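PDB 4L1G: peptidoglycan N-acetylglucosamine deacetylase from Bacillus cereus, which catalyses the zinc-dependent removal of acetyl groups from N-acetylglucosamine residues of peptidoglycan, and also acts on soluble chitin substrates and N-acetylchitooligomers. Local coordinates for residues V195-W200 against I222-T227; D206-N211 against Q233-A238; E74-F79 against V254-M259; G173-N178 against F188-W193; D81-E86 against N116-I121. One frame throughout, in Å; residues are numbered along the deposited sequence.

Contact 1: V195-W200 against I222-T227; sequences VDTVDW and ILQHST. With ACT (acetate ion), chain F.
D199 OD2 is gripped by the backbone N of H225 at 2.8 Å and by the hydroxyl of S235, while its twin OD1 takes ND1 of the H225 ring. The carboxylate sits at the C-terminal edge of a parallel beta-alpha-beta unit, strands 195-196 and 221-225 joined through helix 205-215, in the barrel of the NodB deacetylases. Both oxygens use their syn lone pairs, and the ND1 bond is nearly straight (171°) and lies in the imidazole plane. The ring is thus fixed in rotation, with NE2 turned to an acetate ion; H225 is the predicted proton donor. W200 sets an edge against the imidazole face in an offset edge-to-face pair, planes at 89°. Earlier in the strands, V195 O accepts from L223 N. Where the first strand ends, T197 holds OG1 between its backbone N and carbonyl carbon (chi1 65°), from where it donates to L223 O at 2.8 Å, in the carbonyl plane.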
# COMPACT_ATOMS: atom_id res chain seq x y z
N VAL A 195 -4.40 0.73 10.34
CA VAL A 195 -4.51 -0.61 10.92
C VAL A 195 -3.30 -1.45 10.55
O VAL A 195 -3.10 -1.79 9.38
CB VAL A 195 -5.80 -1.33 10.47
CG1 VAL A 195 -5.86 -2.74 11.05
CG2 VAL A 195 -7.04 -0.54 10.87
N ASP A 196 -2.48 -1.78 11.54
CA ASP A 196 -1.27 -2.55 11.30
C ASP A 196 -1.44 -4.00 11.72
O ASP A 196 -1.70 -4.30 12.89
CB ASP A 196 -0.08 -1.92 12.04
CG ASP A 196 1.25 -2.55 11.65
OD1 ASP A 196 1.27 -3.37 10.70
OD2 ASP A 196 2.27 -2.22 12.28
N THR A 197 -1.30 -4.91 10.76
CA THR A 197 -1.47 -6.34 11.01
C THR A 197 -0.23 -6.96 11.64
O THR A 197 -0.28 -8.09 12.10
CB THR A 197 -1.78 -7.11 9.71
OG1 THR A 197 -0.65 -7.05 8.83
CG2 THR A 197 -3.00 -6.53 9.01
N VAL A 198 0.87 -6.20 11.64
CA VAL A 198 2.20 -6.70 12.02
C VAL A 198 2.47 -8.12 11.52
O VAL A 198 3.04 -8.95 12.23
CB VAL A 198 2.52 -6.54 13.54
CG1 VAL A 198 2.55 -5.06 13.93
CG2 VAL A 198 1.54 -7.30 14.43
N ASP A 199 2.07 -8.38 10.28
CA ASP A 199 2.13 -9.72 9.70
C ASP A 199 3.55 -10.22 9.44
O ASP A 199 3.78 -11.42 9.31
CB ASP A 199 1.28 -9.80 8.42
CG ASP A 199 1.68 -8.76 7.38
OD1 ASP A 199 2.40 -7.80 7.71
OD2 ASP A 199 1.24 -8.90 6.21
N TRP A 200 4.50 -9.29 9.39
CA TRP A 200 5.90 -9.64 9.16
C TRP A 200 6.49 -10.44 10.33
O TRP A 200 7.51 -11.10 10.18
CB TRP A 200 6.73 -8.39 8.91
CG TRP A 200 6.59 -7.35 9.98
CD1 TRP A 200 5.66 -6.36 10.04
CD2 TRP A 200 7.39 -7.22 11.16
NE1 TRP A 200 5.83 -5.61 11.18
CE2 TRP A 200 6.89 -6.12 11.89
CE3 TRP A 200 8.48 -7.93 11.67
CZ2 TRP A 200 7.45 -5.71 13.09
CZ3 TRP A 200 9.04 -7.52 12.87
CH2 TRP A 200 8.52 -6.42 13.57
N ILE A 222 -5.58 -0.55 5.88
CA ILE A 222 -4.95 -1.72 6.48
C ILE A 222 -3.59 -2.00 5.85
O ILE A 222 -3.42 -1.85 4.64
CB ILE A 222 -5.87 -2.95 6.33
CG1 ILE A 222 -7.26 -2.65 6.90
CG2 ILE A 222 -5.26 -4.17 7.01
CD1 ILE A 222 -8.32 -3.65 6.50
N LEU A 223 -2.61 -2.38 6.68
CA LEU A 223 -1.27 -2.67 6.19
C LEU A 223 -0.92 -4.16 6.25
O LEU A 223 -0.90 -4.76 7.32
CB LEU A 223 -0.21 -1.88 6.98
CG LEU A 223 1.24 -2.24 6.65
CD1 LEU A 223 1.61 -1.81 5.24
CD2 LEU A 223 2.21 -1.64 7.67
N GLN A 224 -0.64 -4.73 5.09
CA GLN A 224 -0.09 -6.08 5.00
C GLN A 224 1.14 -6.08 4.10
O GLN A 224 1.45 -5.07 3.46
CB GLN A 224 -1.14 -7.06 4.48
CG GLN A 224 -2.20 -7.42 5.50
CD GLN A 224 -3.33 -8.22 4.91
OE1 GLN A 224 -4.20 -7.67 4.22
NE2 GLN A 224 -3.34 -9.53 5.16
N HIS A 225 1.85 -7.20 4.05
CA HIS A 225 3.09 -7.28 3.28
C HIS A 225 3.10 -8.46 2.30
O HIS A 225 2.47 -9.49 2.53
CB HIS A 225 4.30 -7.38 4.21
CG HIS A 225 4.55 -6.15 5.01
ND1 HIS A 225 3.96 -5.92 6.24
CD2 HIS A 225 5.33 -5.06 4.76
CE1 HIS A 225 4.37 -4.76 6.71
NE2 HIS A 225 5.19 -4.21 5.84
N SER A 226 3.83 -8.28 1.20
CA SER A 226 4.11 -9.37 0.28
C SER A 226 5.60 -9.38 -0.02
O SER A 226 6.02 -9.47 -1.17
CB SER A 226 3.29 -9.24 -1.01
OG SER A 226 3.48 -7.97 -1.60
N THR A 227 6.40 -9.28 1.04
CA THR A 227 7.85 -9.20 0.95
C THR A 227 8.46 -10.55 0.56
O THR A 227 8.10 -11.58 1.14
CB THR A 227 8.46 -8.78 2.31
OG1 THR A 227 7.68 -7.73 2.89
CG2 THR A 227 9.90 -8.33 2.14
C ACT F . 6.69 -0.66 5.49
O ACT F . 7.74 -0.82 6.14
OXT ACT F . 6.23 -1.68 4.93
CH3 ACT F . 6.01 0.68 5.38

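Contact 2: D206-N211 against Q233-A238; sequences DTITNN and QGSVDA. With SO4 (sulfate ion), chain E.
The apolar part of the contact rests on I208, whose side chain leaves helix 205-215 and meets helix 233-248 at two places. Its CD1 methyl lies against the backbone of the second helix, 3.5 Å from S235 CA, and also meets S235 CB; I208 CD1 is 4.0 Å from the carbonyl carbon, C, of G234. The other branch, CG2, packs against A238 CB at 3.8 Å, one turn further along. With CG1 anti to the carbonyl carbon (chi1 -64°) and the chain extended beyond it (chi2 173°), I208 spans from A238 back to the first turn of helix 233-248. These are two of the helices that surround the barrel strands, and their short segments cross at -51° with axes 8.6 Å apart at closest approach.

The polar groups look elsewhere. T209 OG1 passes 4.0 Å from A238 CB, but its hydrogen bond goes back to A205 O in its own helix. S235 touches I208 through CB, while its hydroxyl bonds to D199 and Q224, which ties the start of helix 233-248 to the strand ends near H225. Q233 NE2 makes weak bonds to both oxygens of D237, and the backbone N of Q233 donates to a sulfate oxygen, O4, at 3.1 Å; H231 holds the same ion.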
# COMPACT_ATOMS: atom_id res chain seq x y z
N ASP A 206 -5.53 -16.18 12.47
CA ASP A 206 -6.52 -15.82 13.48
C ASP A 206 -6.10 -14.57 14.25
O ASP A 206 -6.94 -13.73 14.57
CB ASP A 206 -6.77 -16.98 14.44
CG ASP A 206 -7.68 -18.05 13.86
OD1 ASP A 206 -8.59 -17.69 13.08
OD2 ASP A 206 -7.48 -19.24 14.18
N THR A 207 -4.81 -14.45 14.54
CA THR A 207 -4.28 -13.30 15.25
C THR A 207 -4.46 -12.03 14.42
O THR A 207 -4.92 -11.00 14.92
CB THR A 207 -2.79 -13.47 15.58
OG1 THR A 207 -2.61 -14.60 16.44
CG2 THR A 207 -2.24 -12.23 16.26
N ILE A 208 -4.11 -12.12 13.14
CA ILE A 208 -4.24 -11.00 12.22
C ILE A 208 -5.70 -10.60 12.05
O ILE A 208 -6.04 -9.41 12.07
CB ILE A 208 -3.62 -11.32 10.85
CG1 ILE A 208 -2.11 -11.54 11.01
CG2 ILE A 208 -3.90 -10.21 9.85
CD1 ILE A 208 -1.43 -12.03 9.76
N THR A 209 -6.57 -11.59 11.89
CA THR A 209 -8.00 -11.35 11.69
C THR A 209 -8.64 -10.66 12.89
O THR A 209 -9.37 -9.68 12.73
CB THR A 209 -8.75 -12.66 11.38
OG1 THR A 209 -8.25 -13.23 10.17
CG2 THR A 209 -10.25 -12.39 11.22
N ASN A 210 -8.36 -11.17 14.09
CA ASN A 210 -8.90 -10.58 15.31
C ASN A 210 -8.39 -9.16 15.51
O ASN A 210 -9.11 -8.29 15.99
CB ASN A 210 -8.56 -11.44 16.53
CG ASN A 210 -9.21 -12.81 16.49
OD1 ASN A 210 -10.17 -13.03 15.74
ND2 ASN A 210 -8.71 -13.72 17.30
N ASN A 211 -7.14 -8.94 15.12
CA ASN A 211 -6.54 -7.61 15.17
C ASN A 211 -7.25 -6.65 14.23
O ASN A 211 -7.70 -5.58 14.65
CB ASN A 211 -5.05 -7.71 14.82
CG ASN A 211 -4.37 -6.36 14.75
OD1 ASN A 211 -4.83 -5.37 15.33
ND2 ASN A 211 -3.25 -6.30 14.04
N GLN A 233 2.55 -16.28 5.22
CA GLN A 233 1.50 -17.19 4.79
C GLN A 233 0.20 -16.97 5.56
O GLN A 233 -0.89 -16.98 4.98
CB GLN A 233 1.94 -18.65 4.90
CG GLN A 233 0.89 -19.65 4.43
CD GLN A 233 0.40 -19.35 3.03
OE1 GLN A 233 1.18 -19.27 2.08
NE2 GLN A 233 -0.92 -19.17 2.89
N GLY A 234 0.32 -16.75 6.87
CA GLY A 234 -0.83 -16.48 7.71
C GLY A 234 -1.50 -15.19 7.31
O GLY A 234 -2.72 -15.04 7.45
N SER A 235 -0.71 -14.25 6.80
CA SER A 235 -1.23 -12.97 6.35
C SER A 235 -2.09 -13.16 5.11
O SER A 235 -3.12 -12.51 4.96
CB SER A 235 -0.08 -12.00 6.05
OG SER A 235 -0.57 -10.69 5.85
N VAL A 236 -1.66 -14.07 4.24
CA VAL A 236 -2.43 -14.39 3.04
C VAL A 236 -3.72 -15.10 3.43
O VAL A 236 -4.80 -14.74 2.96
CB VAL A 236 -1.62 -15.27 2.07
CG1 VAL A 236 -2.42 -15.52 0.80
CG2 VAL A 236 -0.29 -14.61 1.74
N ASP A 237 -3.60 -16.10 4.31
CA ASP A 237 -4.75 -16.86 4.78
C ASP A 237 -5.75 -15.99 5.53
O ASP A 237 -6.95 -16.27 5.54
CB ASP A 237 -4.31 -18.02 5.67
CG ASP A 237 -3.49 -19.05 4.92
OD1 ASP A 237 -2.63 -19.70 5.55
OD2 ASP A 237 -3.70 -19.21 3.70
N ALA A 238 -5.25 -14.93 6.17
CA ALA A 238 -6.10 -14.02 6.94
C ALA A 238 -7.17 -13.37 6.07
O ALA A 238 -8.26 -13.07 6.55
CB ALA A 238 -5.24 -12.96 7.62
S SO4 E . 5.31 -18.52 6.76
O1 SO4 E . 4.50 -19.73 6.91
O2 SO4 E . 4.87 -17.53 7.73
O3 SO4 E . 6.71 -18.84 6.99
O4 SO4 E . 5.14 -17.99 5.40

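Contact 3: E74-F79 against V254-M259; sequences EVALTF and VTLPSM
A76 CB is met from three directions: by V254 O at 3.6 Å, by L256 CD2 and by the terminal methyl of M259, CE, the last two each at 3.8 Å. Here the chain following strand 252-253 closes over strand 74-80. M259 reaches A76 with CG anti to the backbone N (chi1 166°) and a bend at chi3 that also lays CE near the peptide between V75 and A76. Alongside, V254 N donates to V75 O at 2.9 Å, almost in line with the carbonyl. The isopropyl group of V254 crosses the E74 side chain at about a right angle, V254 CG1 resting 3.6 Å from the carboxylate carbon, E74 CD.

Further out, E74 OE1 is held by a salt bridge to R252, and a water lies between E74 OE2 and S258 O. Two more waters contact V254 O, one taking a bond from L77 N and the other lying between V254 O and L77 O. T103 OG1 accepts from L256 N at the helix start. Beyond V254 N the pairing with strand 74-80 thus passes from direct to water-bridged: two waters take over at V254 O, though they may not donate to every acceptor in reach.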
# COMPACT_ATOMS: atom_id res chain seq x y z
N GLU A 74 -16.38 2.28 3.64
CA GLU A 74 -15.30 1.78 2.81
C GLU A 74 -13.98 1.67 3.57
O GLU A 74 -13.62 2.55 4.36
CB GLU A 74 -15.13 2.65 1.57
CG GLU A 74 -16.37 2.65 0.66
CD GLU A 74 -16.32 3.72 -0.42
OE1 GLU A 74 -17.26 3.76 -1.25
OE2 GLU A 74 -15.35 4.51 -0.46
N VAL A 75 -13.26 0.58 3.32
CA VAL A 75 -11.91 0.39 3.86
C VAL A 75 -10.98 0.03 2.71
O VAL A 75 -11.44 -0.31 1.61
CB VAL A 75 -11.86 -0.72 4.92
CG1 VAL A 75 -12.78 -0.38 6.09
CG2 VAL A 75 -12.23 -2.06 4.32
N ALA A 76 -9.68 0.09 2.96
CA ALA A 76 -8.70 -0.18 1.91
C ALA A 76 -7.63 -1.17 2.34
O ALA A 76 -6.95 -0.96 3.34
CB ALA A 76 -8.06 1.13 1.44
N LEU A 77 -7.50 -2.26 1.59
CA LEU A 77 -6.40 -3.19 1.77
C LEU A 77 -5.19 -2.70 0.99
O LEU A 77 -5.29 -2.34 -0.18
CB LEU A 77 -6.79 -4.59 1.28
CG LEU A 77 -7.82 -5.38 2.08
CD1 LEU A 77 -8.32 -6.58 1.28
CD2 LEU A 77 -7.22 -5.84 3.40
N THR A 78 -4.03 -2.67 1.65
CA THR A 78 -2.78 -2.31 0.98
C THR A 78 -1.71 -3.34 1.30
O THR A 78 -1.70 -3.91 2.39
CB THR A 78 -2.29 -0.90 1.38
OG1 THR A 78 -1.87 -0.90 2.75
CG2 THR A 78 -3.38 0.15 1.17
N PHE A 79 -0.81 -3.56 0.35
CA PHE A 79 0.25 -4.56 0.50
C PHE A 79 1.61 -3.99 0.11
O PHE A 79 1.77 -3.43 -0.98
CB PHE A 79 -0.07 -5.80 -0.35
CG PHE A 79 -1.39 -6.44 -0.02
CD1 PHE A 79 -2.55 -6.04 -0.67
CD2 PHE A 79 -1.48 -7.43 0.94
CE1 PHE A 79 -3.77 -6.63 -0.37
CE2 PHE A 79 -2.69 -8.02 1.25
CZ PHE A 79 -3.84 -7.62 0.59
N VAL A 254 -12.12 -0.76 -1.20
CA VAL A 254 -11.81 0.16 -2.29
C VAL A 254 -10.30 0.33 -2.45
O VAL A 254 -9.52 -0.11 -1.60
CB VAL A 254 -12.44 1.54 -2.07
CG1 VAL A 254 -13.97 1.44 -1.98
CG2 VAL A 254 -11.87 2.20 -0.82
N THR A 255 -9.90 0.98 -3.54
CA THR A 255 -8.50 1.34 -3.74
C THR A 255 -8.26 2.72 -3.16
O THR A 255 -9.20 3.45 -2.86
CB THR A 255 -8.14 1.37 -5.23
OG1 THR A 255 -8.90 2.39 -5.88
CG2 THR A 255 -8.45 0.03 -5.88
N LEU A 256 -6.99 3.09 -3.00
CA LEU A 256 -6.65 4.40 -2.45
C LEU A 256 -7.14 5.59 -3.29
O LEU A 256 -7.70 6.53 -2.73
CB LEU A 256 -5.15 4.50 -2.14
CG LEU A 256 -4.66 3.62 -1.00
CD1 LEU A 256 -3.23 3.96 -0.63
CD2 LEU A 256 -5.59 3.74 0.21
N PRO A 257 -6.93 5.56 -4.62
CA PRO A 257 -7.44 6.68 -5.41
C PRO A 257 -8.96 6.84 -5.28
O PRO A 257 -9.46 7.96 -5.35
CB PRO A 257 -7.06 6.32 -6.85
CG PRO A 257 -6.65 4.89 -6.81
CD PRO A 257 -6.11 4.65 -5.45
N SER A 258 -9.66 5.73 -5.09
CA SER A 258 -11.09 5.78 -4.86
C SER A 258 -11.40 6.37 -3.49
O SER A 258 -12.26 7.24 -3.35
CB SER A 258 -11.70 4.38 -4.98
OG SER A 258 -13.07 4.39 -4.60
N MET A 259 -10.68 5.90 -2.47
CA MET A 259 -10.88 6.38 -1.11
C MET A 259 -10.60 7.87 -0.97
O MET A 259 -11.32 8.59 -0.27
CB MET A 259 -10.01 5.58 -0.13
CG MET A 259 -9.91 6.21 1.26
SD MET A 259 -9.05 5.17 2.46
CE MET A 259 -10.29 3.91 2.76
O HOH W 1 -14.86 6.20 -2.65
O HOH W 2 -9.15 -2.58 -0.59
O HOH W 3 -6.62 -0.41 -1.47

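Contact 4: G173-N178 against F188-W193; sequences GEILEN and FMIVQW
I175 and I190 reach toward each other tip to tip, their CD1 methyls 3.9 Å apart. They join the loop before helix 177-185 to strand 189-191, the middle strand of a three-stranded parallel sheet in this NodB deacetylase barrel. This is the compact apolar end: both isoleucines are buried, and Y64 of the adjoining strand 64-65 packs on both, while Y146 of helix 143-161 lies on I175. I175 CG1 stands anti to its backbone nitrogen (chi1 -166°), which carries CD1 across to the strand.

The other end is more polar and held by a weaker bond. Q192, bent at chi2 (-80°), crosses I175 obliquely and brings its amide to G173, where NE2 gives a weak bond to G173 O, 3.2 Å long and far from straight at 134°. The stronger partner of NE2 is the hydroxyl of Y64. Q192 OE1 is buried without a polar partner, 3.4 Å from G173 CA, which may carry an energetic cost. The more open side is that of G173 and W193, both partly exposed; W193 faces the active site, near the bound acetate and the predicted proton acceptor D80. Even here the fit is close. G173, with a positive phi (72°), brings its backbone to the edge of the indole, G173 N lying near the ring plane, 3.7 Å from W193 CH2.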
# COMPACT_ATOMS: atom_id res chain seq x y z
N GLY A 173 7.29 3.89 7.44
CA GLY A 173 6.47 5.07 7.66
C GLY A 173 7.29 6.32 7.95
O GLY A 173 6.75 7.32 8.43
N GLU A 174 8.59 6.26 7.66
CA GLU A 174 9.49 7.37 7.95
C GLU A 174 9.56 8.37 6.80
O GLU A 174 9.97 8.02 5.69
CB GLU A 174 10.90 6.84 8.25
CG GLU A 174 10.98 5.91 9.45
CD GLU A 174 11.19 6.66 10.75
OE1 GLU A 174 11.11 7.91 10.74
OE2 GLU A 174 11.45 6.00 11.78
N ILE A 175 9.17 9.61 7.06
CA ILE A 175 9.22 10.67 6.06
C ILE A 175 9.57 12.01 6.71
O ILE A 175 9.15 12.29 7.84
CB ILE A 175 7.90 10.77 5.26
CG1 ILE A 175 8.07 11.63 4.01
CG2 ILE A 175 6.76 11.28 6.13
CD1 ILE A 175 8.53 10.85 2.80
N LEU A 176 10.34 12.84 6.02
CA LEU A 176 10.67 14.17 6.50
C LEU A 176 9.75 15.20 5.86
O LEU A 176 9.16 14.94 4.81
CB LEU A 176 12.13 14.52 6.20
CG LEU A 176 13.20 13.63 6.84
CD1 LEU A 176 14.60 14.13 6.49
CD2 LEU A 176 13.02 13.56 8.35
N GLU A 177 9.62 16.37 6.49
CA GLU A 177 8.69 17.38 6.00
C GLU A 177 9.04 17.90 4.60
O GLU A 177 8.16 18.06 3.76
CB GLU A 177 8.56 18.55 6.98
CG GLU A 177 7.51 19.57 6.57
CD GLU A 177 7.24 20.62 7.63
OE1 GLU A 177 7.68 20.44 8.78
OE2 GLU A 177 6.57 21.63 7.31
N ASN A 178 10.32 18.15 4.37
CA ASN A 178 10.77 18.62 3.06
C ASN A 178 10.57 17.58 1.97
O ASN A 178 10.32 17.92 0.82
CB ASN A 178 12.24 19.07 3.12
CG ASN A 178 12.41 20.40 3.81
OD1 ASN A 178 11.50 21.23 3.81
ND2 ASN A 178 13.59 20.62 4.40
N PHE A 188 2.25 14.12 -6.07
CA PHE A 188 2.11 12.82 -5.43
C PHE A 188 1.14 12.94 -4.26
O PHE A 188 0.84 14.04 -3.79
CB PHE A 188 3.46 12.34 -4.87
CG PHE A 188 4.42 11.84 -5.91
CD1 PHE A 188 4.25 10.59 -6.48
CD2 PHE A 188 5.51 12.60 -6.28
CE1 PHE A 188 5.15 10.12 -7.42
CE2 PHE A 188 6.41 12.14 -7.23
CZ PHE A 188 6.23 10.89 -7.80
N MET A 189 0.65 11.80 -3.78
CA MET A 189 0.01 11.75 -2.48
C MET A 189 0.63 10.64 -1.65
O MET A 189 0.84 9.53 -2.13
CB MET A 189 -1.51 11.56 -2.57
CG MET A 189 -2.17 11.56 -1.20
SD MET A 189 -3.97 11.61 -1.19
CE MET A 189 -4.28 11.78 0.57
N ILE A 190 0.94 10.95 -0.39
CA ILE A 190 1.54 9.97 0.49
C ILE A 190 0.51 9.43 1.48
O ILE A 190 -0.13 10.19 2.20
CB ILE A 190 2.74 10.56 1.24
CG1 ILE A 190 3.86 10.87 0.24
CG2 ILE A 190 3.22 9.62 2.33
CD1 ILE A 190 5.19 11.21 0.88
N VAL A 191 0.34 8.12 1.49
CA VAL A 191 -0.60 7.49 2.41
C VAL A 191 0.10 6.49 3.31
O VAL A 191 0.77 5.57 2.83
CB VAL A 191 -1.77 6.81 1.67
CG1 VAL A 191 -2.66 6.07 2.65
CG2 VAL A 191 -2.57 7.84 0.88
N GLN A 192 -0.05 6.67 4.62
CA GLN A 192 0.48 5.73 5.58
C GLN A 192 -0.56 4.63 5.80
O GLN A 192 -1.04 4.02 4.84
CB GLN A 192 0.80 6.43 6.90
CG GLN A 192 1.73 7.63 6.77
CD GLN A 192 3.20 7.24 6.64
OE1 GLN A 192 3.52 6.09 6.33
NE2 GLN A 192 4.09 8.19 6.90
N TRP A 193 -0.91 4.39 7.06
CA TRP A 193 -1.91 3.38 7.39
C TRP A 193 -2.50 3.65 8.77
O TRP A 193 -1.98 4.47 9.52
CB TRP A 193 -1.31 1.97 7.32
CG TRP A 193 -0.15 1.76 8.25
CD1 TRP A 193 -0.20 1.28 9.53
CD2 TRP A 193 1.24 2.01 7.97
NE1 TRP A 193 1.06 1.22 10.07
CE2 TRP A 193 1.96 1.66 9.13
CE3 TRP A 193 1.93 2.49 6.86
CZ2 TRP A 193 3.35 1.79 9.21
CZ3 TRP A 193 3.31 2.62 6.94
CH2 TRP A 193 4.01 2.26 8.10

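Contact 5: D81-E86 against N116-I121; sequences DGPDLE and NIVKRI
P83 presents the flank of its ring to helix 115-123, where I117 and V118 receive it with one methyl each. P83 CB rests 3.8 Å from I117 CG2, and P83 CG lies 3.7 Å from V118 CG2, the proline and valine side chains meeting at a slant. The ring thus sits over two successive residues of the helix, and the peptide bond before P83 is cis, at the point where the loop comes onto the helix.

The second bump belongs to the helix. I117 CG1 is anti to the carbonyl carbon (chi1 -58°) and the chain then runs extended, so that CD1 projects past P83 into the bend of the loop, toward the D84 carbonyl and against the tip of L85. L85 CD1 meets it at 3.8 Å, the two side chains at about a right angle. L85 starts out away from the helix and only its end returns; it is exposed. D84 turns its carboxylate from the helix: OD1 accepts from E86 N at 3.1 Å in an Asx turn, and OD2 bonds to T88. Both bonds lie on the bend against whose D84 carbonyl I117 CD1 packs.

The loop follows strand 74-80, begins with the zinc ligand D81 and leads on to helix 89-97. L106 of strand 103-106 packs on both P83 and V118, while from helix 108-113 N110 touches P83 and A111 touches V118.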
# COMPACT_ATOMS: atom_id res chain seq x y z
N ASP A 81 6.01 -3.99 -0.28
CA ASP A 81 7.28 -4.69 -0.57
C ASP A 81 7.27 -5.63 -1.77
O ASP A 81 8.28 -6.27 -2.06
CB ASP A 81 7.83 -5.41 0.66
CG ASP A 81 8.03 -4.48 1.84
OD1 ASP A 81 8.07 -3.25 1.63
OD2 ASP A 81 8.14 -4.99 2.98
N GLY A 82 6.15 -5.71 -2.48
CA GLY A 82 6.06 -6.56 -3.65
C GLY A 82 6.79 -5.98 -4.84
O GLY A 82 7.33 -4.88 -4.77
N PRO A 83 6.81 -6.72 -5.96
CA PRO A 83 6.23 -8.06 -6.08
C PRO A 83 7.19 -9.13 -5.60
O PRO A 83 8.36 -8.85 -5.35
CB PRO A 83 6.02 -8.21 -7.58
CG PRO A 83 7.14 -7.43 -8.17
CD PRO A 83 7.33 -6.24 -7.26
N ASP A 84 6.70 -10.36 -5.46
CA ASP A 84 7.55 -11.50 -5.18
C ASP A 84 6.99 -12.72 -5.90
O ASP A 84 5.95 -12.63 -6.55
CB ASP A 84 7.64 -11.77 -3.68
CG ASP A 84 6.38 -12.40 -3.12
OD1 ASP A 84 6.49 -13.45 -2.45
OD2 ASP A 84 5.28 -11.86 -3.35
N LEU A 85 7.67 -13.85 -5.78
CA LEU A 85 7.29 -15.06 -6.50
C LEU A 85 6.18 -15.85 -5.81
O LEU A 85 5.39 -16.53 -6.46
CB LEU A 85 8.51 -15.95 -6.71
CG LEU A 85 9.01 -16.12 -8.15
CD1 LEU A 85 8.59 -14.95 -9.02
CD2 LEU A 85 10.52 -16.27 -8.14
N GLU A 86 6.11 -15.76 -4.48
CA GLU A 86 5.17 -16.59 -3.74
C GLU A 86 3.92 -15.86 -3.26
O GLU A 86 2.81 -16.21 -3.64
CB GLU A 86 5.87 -17.27 -2.56
CG GLU A 86 4.97 -18.26 -1.83
CD GLU A 86 5.64 -18.89 -0.63
OE1 GLU A 86 4.97 -19.66 0.08
OE2 GLU A 86 6.84 -18.62 -0.40
N ASN A 116 6.74 -9.17 -14.84
CA ASN A 116 5.45 -9.68 -15.30
C ASN A 116 4.38 -9.68 -14.21
O ASN A 116 3.20 -9.52 -14.49
CB ASN A 116 5.62 -11.07 -15.89
CG ASN A 116 6.32 -12.03 -14.96
OD1 ASN A 116 7.18 -11.63 -14.17
ND2 ASN A 116 5.97 -13.31 -15.04
N ILE A 117 4.81 -9.88 -12.96
CA ILE A 117 3.89 -9.89 -11.84
C ILE A 117 3.38 -8.48 -11.58
O ILE A 117 2.24 -8.29 -11.16
CB ILE A 117 4.55 -10.49 -10.58
CG1 ILE A 117 5.05 -11.90 -10.88
CG2 ILE A 117 3.59 -10.51 -9.41
CD1 ILE A 117 5.66 -12.61 -9.70
N VAL A 118 4.23 -7.49 -11.84
CA VAL A 118 3.82 -6.10 -11.80
C VAL A 118 2.73 -5.86 -12.84
O VAL A 118 1.75 -5.15 -12.58
CB VAL A 118 5.00 -5.15 -12.08
CG1 VAL A 118 4.56 -3.70 -11.99
CG2 VAL A 118 6.15 -5.43 -11.13
N LYS A 119 2.91 -6.45 -14.01
CA LYS A 119 1.93 -6.34 -15.09
C LYS A 119 0.62 -7.03 -14.71
O LYS A 119 -0.46 -6.55 -15.06
CB LYS A 119 2.48 -6.93 -16.39
CG LYS A 119 3.67 -6.17 -16.97
CD LYS A 119 4.15 -6.80 -18.27
CE LYS A 119 5.29 -6.01 -18.89
NZ LYS A 119 5.80 -6.65 -20.14
N ARG A 120 0.71 -8.15 -14.00
CA ARG A 120 -0.48 -8.89 -13.59
C ARG A 120 -1.33 -8.09 -12.61
O ARG A 120 -2.56 -8.07 -12.72
CB ARG A 120 -0.12 -10.24 -12.98
CG ARG A 120 -1.33 -11.09 -12.63
CD ARG A 120 -0.99 -12.34 -11.85
NE ARG A 120 -2.20 -12.94 -11.28
CZ ARG A 120 -2.22 -13.97 -10.44
NH1 ARG A 120 -1.08 -14.54 -10.05
NH2 ARG A 120 -3.38 -14.43 -9.99
N ILE A 121 -0.67 -7.44 -11.65
CA ILE A 121 -1.34 -6.59 -10.67
C ILE A 121 -2.17 -5.51 -11.36
O ILE A 121 -3.34 -5.29 -11.01
CB ILE A 121 -0.31 -5.90 -9.74
CG1 ILE A 121 0.44 -6.94 -8.91
CG2 ILE A 121 -0.99 -4.88 -8.84
CD1 ILE A 121 1.58 -6.37 -8.09

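Strand 74-80 is the common thread: it carries contact 3, pairs with strand 221-225 of contact 1, and leads, with a corner at D81, into the loop of contact 5. Contact 3 closes a loop inside which all the others are nested; contacts 5 and 4 follow in series, then contacts 1 and 2, whose segments alternate. Contacts 1 and 2, centres 10 Å apart, meet in one beta-alpha-beta unit, contact 1 on strands 195-196 and 221-225, contact 2 on the helix 205-215 between them. Contact 4 lies across the barrel from contacts 2 and 5, about 26 and 23 Å away between centres. Contacts 1, 4 and 5 place H225, W193 and D81 around what is probably one active site.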